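Local coordinates for protein chitin elicitor receptor kinase 1 (Arabidopsis thaliana, PDB 4EBY) that probably senses chitin fragments at the plant cell surface through its LysM ectodomain and, on chitin-induced dimerization, signals in immunity as a receptor kinase, at residues 4-16 against 140-152. Numbering follows the deposited sequence.
Sequences SCPLALASYYLEN and FGLFVTYPLRPED. With NAG (2-acetamido-2-deoxy-beta-D-glucopyranose), chain F; NAG (2-acetamido-2-deoxy-beta-D-glucopyranose), chain C.
Gly-141 O lies against Cys-5 CB, and two waters bridge segments 4-16 and 140-152 before direct strand pairing begins: one donates to both Gly-141 O and Leu-7 O, the other passes from Leu-7 O to Phe-143 N. The CD1 methyl of Leu-142 packs on Leu-7 CG at 3.8 Å, while its CD2 meets Leu-9 CD1, the two leucine side chains crossing at about a right angle. Direct pairing starts at Phe-143, whose O accepts Leu-9 N at 3.0 Å. Val-144 sits beside Leu-9 in parallel register; with CG1 anti to the backbone N (chi1 -177°), that methyl reaches Ser-11 CB while CG2 rests against the leucine. Thr-145 N then donates to Leu-9 O (2.8 Å), and its own O takes Ser-11 N. Strands 8-13 and 143-147 thus run parallel inside a mixed sheet, joining the N-terminal strand to the first strand of the C-terminal LysM domain, with 60-70 antiparallel on the far side of 8-13 and 183-187 beyond 143-147. Tyr-146 turns its CD1 to Ser-11 OG, a hydroxyl hydrogen-bonded to Arg-60, and Pro-147 CD lies 3.3 Å from Ser-11 O. Past the strand, Arg-149 lays its guanidinium flat on one face of the Tyr-13 ring, planes 1° apart and CZ 3.7 Å from the centroid, a cation-pi stack extended by a CH-pi contact from CD. A bend at chi3 (49°) lets CD and the guanidinium both lie over the same ring. Arg-149 NH1 also donates, by a bent bond, to O7 of the chain C NAG (2.9 Å); Tyr-13 and Arg-149 both belong to a glycan pocket. In the type I turn 149-152, Glu-151 OE2 forms a salt bridge with Arg-149 NE in the guanidinium plane (2.8 Å), helping set its rotation; Asp-152 takes Arg-149 N on OD2 and Tyr-146 OH on OD1.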
loop_
_atom_site.group_PDB
_atom_site.type_symbol
_atom_site.label_atom_id
_atom_site.label_comp_id
_atom_site.label_asym_id
_atom_site.label_seq_id
_atom_site.Cartn_x
_atom_site.Cartn_y
_atom_site.Cartn_z
ATOM N N SER A 4 -13.232 -10.655 -4.270
ATOM C CA SER A 4 -11.898 -11.197 -4.463
ATOM C C SER A 4 -11.267 -10.534 -5.671
ATOM O O SER A 4 -11.975 -10.014 -6.539
ATOM C CB SER A 4 -11.958 -12.709 -4.663
ATOM O OG SER A 4 -12.675 -13.026 -5.844
ATOM N N CYS A 5 -9.943 -10.537 -5.721
ATOM C CA CYS A 5 -9.233 -9.952 -6.859
ATOM C C CYS A 5 -7.776 -10.399 -6.863
ATOM O O CYS A 5 -7.241 -10.811 -5.850
ATOM C CB CYS A 5 -9.351 -8.424 -6.853
ATOM S SG CYS A 5 -8.679 -7.588 -5.411
ATOM N N PRO A 6 -7.111 -10.329 -8.021
ATOM C CA PRO A 6 -5.768 -10.915 -8.055
ATOM C C PRO A 6 -4.632 -10.025 -7.534
ATOM O O PRO A 6 -3.532 -10.511 -7.269
ATOM C CB PRO A 6 -5.556 -11.184 -9.550
ATOM C CG PRO A 6 -6.379 -10.136 -10.223
ATOM C CD PRO A 6 -7.614 -9.975 -9.358
ATOM N N LEU A 7 -4.873 -8.724 -7.438
ATOM C CA LEU A 7 -3.870 -7.842 -6.897
ATOM C C LEU A 7 -4.424 -6.509 -6.452
ATOM O O LEU A 7 -5.578 -6.145 -6.734
ATOM C CB LEU A 7 -2.753 -7.598 -7.890
ATOM C CG LEU A 7 -3.002 -6.492 -8.909
ATOM C CD1 LEU A 7 -1.651 -6.019 -9.421
ATOM C CD2 LEU A 7 -3.833 -7.011 -10.019
ATOM N N ALA A 8 -3.581 -5.804 -5.714
ATOM C CA ALA A 8 -3.858 -4.462 -5.251
ATOM C C ALA A 8 -2.576 -3.662 -5.422
ATOM O O ALA A 8 -1.528 -4.227 -5.791
ATOM C CB ALA A 8 -4.301 -4.468 -3.769
ATOM N N LEU A 9 -2.648 -2.356 -5.179
ATOM C CA LEU A 9 -1.459 -1.494 -5.276
ATOM C C LEU A 9 -1.268 -0.798 -3.939
ATOM O O LEU A 9 -2.248 -0.396 -3.307
ATOM C CB LEU A 9 -1.642 -0.444 -6.371
ATOM C CG LEU A 9 -1.729 -0.987 -7.796
ATOM C CD1 LEU A 9 -2.186 0.095 -8.743
ATOM C CD2 LEU A 9 -0.349 -1.502 -8.208
ATOM N N ALA A 10 -0.020 -0.685 -3.487
ATOM C CA ALA A 10 0.275 0.061 -2.266
ATOM C C ALA A 10 0.936 1.382 -2.630
ATOM O O ALA A 10 1.840 1.423 -3.467
ATOM C CB ALA A 10 1.201 -0.752 -1.342
ATOM N N SER A 11 0.496 2.464 -2.006
ATOM C CA SER A 11 1.090 3.772 -2.264
ATOM C C SER A 11 2.125 4.094 -1.212
ATOM O O SER A 11 1.788 4.267 -0.037
ATOM C CB SER A 11 0.004 4.856 -2.251
ATOM O OG SER A 11 0.580 6.132 -2.524
ATOM N N TYR A 12 3.391 4.133 -1.638
ATOM C CA TYR A 12 4.504 4.306 -0.710
ATOM C C TYR A 12 5.125 5.696 -0.879
ATOM O O TYR A 12 5.816 5.962 -1.859
ATOM C CB TYR A 12 5.539 3.205 -1.000
ATOM C CG TYR A 12 6.599 2.999 0.056
ATOM C CD1 TYR A 12 6.655 1.816 0.783
ATOM C CD2 TYR A 12 7.547 3.985 0.317
ATOM C CE1 TYR A 12 7.660 1.613 1.750
ATOM C CE2 TYR A 12 8.518 3.801 1.281
ATOM C CZ TYR A 12 8.564 2.626 1.995
ATOM O OH TYR A 12 9.571 2.465 2.933
ATOM N N TYR A 13 4.912 6.574 0.098
ATOM C CA TYR A 13 5.429 7.937 0.036
ATOM C C TYR A 13 6.924 7.981 0.369
ATOM O O TYR A 13 7.376 7.288 1.284
ATOM C CB TYR A 13 4.650 8.820 1.010
ATOM C CG TYR A 13 5.137 10.243 1.053
ATOM C CD1 TYR A 13 4.723 11.161 0.101
ATOM C CD2 TYR A 13 6.017 10.669 2.047
ATOM C CE1 TYR A 13 5.178 12.477 0.120
ATOM C CE2 TYR A 13 6.470 11.992 2.081
ATOM C CZ TYR A 13 6.044 12.885 1.115
ATOM O OH TYR A 13 6.486 14.201 1.146
ATOM N N LEU A 14 7.671 8.792 -0.379
ATOM C CA LEU A 14 9.122 8.819 -0.251
ATOM C C LEU A 14 9.627 9.964 0.621
ATOM O O LEU A 14 9.440 11.144 0.295
ATOM C CB LEU A 14 9.741 8.945 -1.644
ATOM C CG LEU A 14 9.449 7.793 -2.602
ATOM C CD1 LEU A 14 10.155 8.085 -3.945
ATOM C CD2 LEU A 14 9.965 6.492 -2.020
ATOM N N GLU A 15 10.263 9.615 1.738
ATOM C CA GLU A 15 10.994 10.603 2.505
ATOM C C GLU A 15 12.193 9.977 3.223
ATOM O O GLU A 15 12.268 8.761 3.393
ATOM C CB GLU A 15 10.086 11.333 3.481
ATOM C CG GLU A 15 9.597 10.460 4.581
ATOM C CD GLU A 15 8.597 11.165 5.506
ATOM O OE1 GLU A 15 7.953 10.445 6.287
ATOM O OE2 GLU A 15 8.466 12.419 5.468
ATOM N N ASN A 16 13.127 10.833 3.620
ATOM C CA ASN A 16 14.304 10.440 4.386
ATOM C C ASN A 16 15.173 9.449 3.634
ATOM O O ASN A 16 15.917 8.693 4.252
ATOM C CB ASN A 16 13.933 9.839 5.757
ATOM C CG ASN A 16 13.519 10.887 6.776
ATOM O OD1 ASN A 16 13.595 12.084 6.524
ATOM N ND2 ASN A 16 13.057 10.413 7.942
ATOM N N PHE A 140 -14.652 -0.384 -11.332
ATOM C CA PHE A 140 -13.339 -0.432 -10.672
ATOM C C PHE A 140 -13.118 -1.710 -9.894
ATOM O O PHE A 140 -13.918 -2.059 -9.026
ATOM C CB PHE A 140 -13.150 0.763 -9.731
ATOM C CG PHE A 140 -13.423 2.098 -10.381
ATOM C CD1 PHE A 140 -12.525 2.637 -11.281
ATOM C CD2 PHE A 140 -14.577 2.807 -10.077
ATOM C CE1 PHE A 140 -12.763 3.851 -11.893
ATOM C CE2 PHE A 140 -14.826 4.030 -10.679
ATOM C CZ PHE A 140 -13.911 4.555 -11.589
ATOM N N GLY A 141 -12.004 -2.388 -10.192
ATOM C CA GLY A 141 -11.694 -3.644 -9.540
ATOM C C GLY A 141 -10.245 -3.725 -9.084
ATOM O O GLY A 141 -9.815 -4.771 -8.611
ATOM N N LEU A 142 -9.503 -2.633 -9.236
ATOM C CA LEU A 142 -8.108 -2.571 -8.788
ATOM C C LEU A 142 -7.976 -1.327 -7.934
ATOM O O LEU A 142 -8.368 -0.232 -8.358
ATOM C CB LEU A 142 -7.158 -2.478 -9.996
ATOM C CG LEU A 142 -5.695 -2.212 -9.632
ATOM C CD1 LEU A 142 -5.118 -3.380 -8.829
ATOM C CD2 LEU A 142 -4.864 -2.030 -10.897
ATOM N N PHE A 143 -7.449 -1.498 -6.722
ATOM C CA PHE A 143 -7.445 -0.429 -5.723
ATOM C C PHE A 143 -6.100 -0.186 -5.108
ATOM O O PHE A 143 -5.347 -1.133 -4.843
ATOM C CB PHE A 143 -8.467 -0.707 -4.617
ATOM C CG PHE A 143 -9.872 -0.494 -5.086
ATOM C CD1 PHE A 143 -10.525 0.694 -4.806
ATOM C CD2 PHE A 143 -10.493 -1.435 -5.882
ATOM C CE1 PHE A 143 -11.810 0.927 -5.314
ATOM C CE2 PHE A 143 -11.749 -1.218 -6.397
ATOM C CZ PHE A 143 -12.426 -0.047 -6.092
ATOM N N VAL A 144 -5.829 1.093 -4.885
ATOM C CA VAL A 144 -4.611 1.537 -4.216
ATOM C C VAL A 144 -4.928 1.698 -2.742
ATOM O O VAL A 144 -5.881 2.387 -2.367
ATOM C CB VAL A 144 -4.134 2.910 -4.735
ATOM C CG1 VAL A 144 -2.826 3.312 -4.064
ATOM C CG2 VAL A 144 -3.964 2.907 -6.272
ATOM N N THR A 145 -4.137 1.043 -1.906
ATOM C CA THR A 145 -4.154 1.293 -0.480
ATOM C C THR A 145 -3.303 2.543 -0.251
ATOM O O THR A 145 -2.073 2.528 -0.426
ATOM C CB THR A 145 -3.555 0.086 0.248
ATOM O OG1 THR A 145 -4.401 -1.049 0.013
ATOM C CG2 THR A 145 -3.470 0.341 1.740
ATOM N N TYR A 146 -3.969 3.632 0.107
ATOM C CA TYR A 146 -3.379 4.959 0.037
ATOM C C TYR A 146 -3.346 5.599 1.415
ATOM O O TYR A 146 -4.366 6.033 1.929
ATOM C CB TYR A 146 -4.218 5.810 -0.947
ATOM C CG TYR A 146 -3.677 7.192 -1.245
ATOM C CD1 TYR A 146 -3.004 7.448 -2.430
ATOM C CD2 TYR A 146 -3.882 8.251 -0.363
ATOM C CE1 TYR A 146 -2.527 8.713 -2.733
ATOM C CE2 TYR A 146 -3.397 9.529 -0.657
ATOM C CZ TYR A 146 -2.719 9.741 -1.847
ATOM O OH TYR A 146 -2.236 10.988 -2.180
ATOM N N PRO A 147 -2.173 5.630 2.061
ATOM C CA PRO A 147 -2.108 6.310 3.361
ATOM C C PRO A 147 -2.175 7.835 3.182
ATOM O O PRO A 147 -1.404 8.424 2.409
ATOM C CB PRO A 147 -0.732 5.871 3.916
ATOM C CG PRO A 147 -0.386 4.614 3.121
ATOM C CD PRO A 147 -0.925 4.906 1.744
ATOM N N LEU A 148 -3.119 8.456 3.887
ATOM C CA LEU A 148 -3.346 9.899 3.799
ATOM C C LEU A 148 -2.226 10.695 4.446
ATOM O O LEU A 148 -1.710 10.316 5.500
ATOM C CB LEU A 148 -4.665 10.269 4.478
ATOM C CG LEU A 148 -5.947 9.797 3.789
ATOM C CD1 LEU A 148 -7.167 10.127 4.664
ATOM C CD2 LEU A 148 -6.093 10.420 2.393
ATOM N N ARG A 149 -1.871 11.804 3.802
ATOM C CA ARG A 149 -0.909 12.757 4.356
ATOM C C ARG A 149 -1.556 14.123 4.492
ATOM O O ARG A 149 -2.592 14.383 3.883
ATOM C CB ARG A 149 0.319 12.837 3.463
ATOM C CG ARG A 149 1.181 11.581 3.573
ATOM C CD ARG A 149 2.448 11.673 2.739
ATOM N NE ARG A 149 3.112 12.936 3.010
ATOM C CZ ARG A 149 3.937 13.143 4.026
ATOM N NH1 ARG A 149 4.255 12.150 4.846
ATOM N NH2 ARG A 149 4.457 14.349 4.210
ATOM N N PRO A 150 -0.949 15.002 5.303
ATOM C CA PRO A 150 -1.574 16.302 5.585
ATOM C C PRO A 150 -1.862 17.127 4.331
ATOM O O PRO A 150 -2.804 17.930 4.341
ATOM C CB PRO A 150 -0.536 16.991 6.477
ATOM C CG PRO A 150 0.128 15.862 7.187
ATOM C CD PRO A 150 0.247 14.780 6.137
ATOM N N GLU A 151 -1.096 16.923 3.266
ATOM C CA GLU A 151 -1.288 17.691 2.050
ATOM C C GLU A 151 -2.429 17.162 1.174
ATOM O O GLU A 151 -2.865 17.844 0.250
ATOM C CB GLU A 151 0.017 17.797 1.246
ATOM C CG GLU A 151 0.532 16.487 0.665
ATOM C CD GLU A 151 1.459 15.727 1.599
ATOM O OE1 GLU A 151 1.531 16.051 2.807
ATOM O OE2 GLU A 151 2.122 14.789 1.113
ATOM N N ASP A 152 -2.920 15.960 1.471
ATOM C CA ASP A 152 -4.025 15.383 0.693
ATOM C C ASP A 152 -5.386 15.944 1.067
ATOM O O ASP A 152 -5.613 16.321 2.207
ATOM C CB ASP A 152 -4.098 13.872 0.908
ATOM C CG ASP A 152 -2.913 13.138 0.330
ATOM O OD1 ASP A 152 -2.555 13.392 -0.837
ATOM O OD2 ASP A 152 -2.344 12.291 1.049
HETATM C C1 NAG F . 12.654 11.411 8.909
HETATM C C2 NAG F . 11.583 10.670 9.724
HETATM C C3 NAG F . 11.091 11.494 10.906
HETATM C C4 NAG F . 12.269 12.030 11.703
HETATM C C5 NAG F . 13.340 12.640 10.798
HETATM C C6 NAG F . 14.570 13.033 11.609
HETATM C C7 NAG F . 10.073 9.004 8.865
HETATM C C8 NAG F . 9.206 8.558 7.716
HETATM N N2 NAG F . 10.454 10.281 8.903
HETATM O O3 NAG F . 10.266 10.690 11.740
HETATM O O4 NAG F . 11.808 13.022 12.593
HETATM O O5 NAG F . 13.714 11.725 9.782
HETATM O O6 NAG F . 15.074 11.895 12.277
HETATM O O7 NAG F . 10.409 8.194 9.727
HETATM C C1 NAG C . 3.560 8.217 8.600
HETATM C C2 NAG C . 4.424 9.152 7.743
HETATM C C3 NAG C . 5.256 10.087 8.630
HETATM C C4 NAG C . 4.427 10.745 9.727
HETATM C C5 NAG C . 3.518 9.726 10.408
HETATM C C6 NAG C . 2.575 10.374 11.418
HETATM C C7 NAG C . 5.454 8.537 5.601
HETATM C C8 NAG C . 6.529 7.750 4.884
HETATM N N2 NAG C . 5.318 8.366 6.921
HETATM O O3 NAG C . 5.906 11.082 7.854
HETATM O O4 NAG C . 5.303 11.293 10.694
HETATM O O5 NAG C . 2.750 9.037 9.438
HETATM O O6 NAG C . 1.744 11.294 10.738
HETATM O O7 NAG C . 4.732 9.302 4.961
HETATM O O HOH W 1 -7.319 -4.192 -5.870
HETATM O O HOH W 2 -7.441 -6.172 -8.789
HETATM O O HOH W 3 4.609 16.181 0.426
#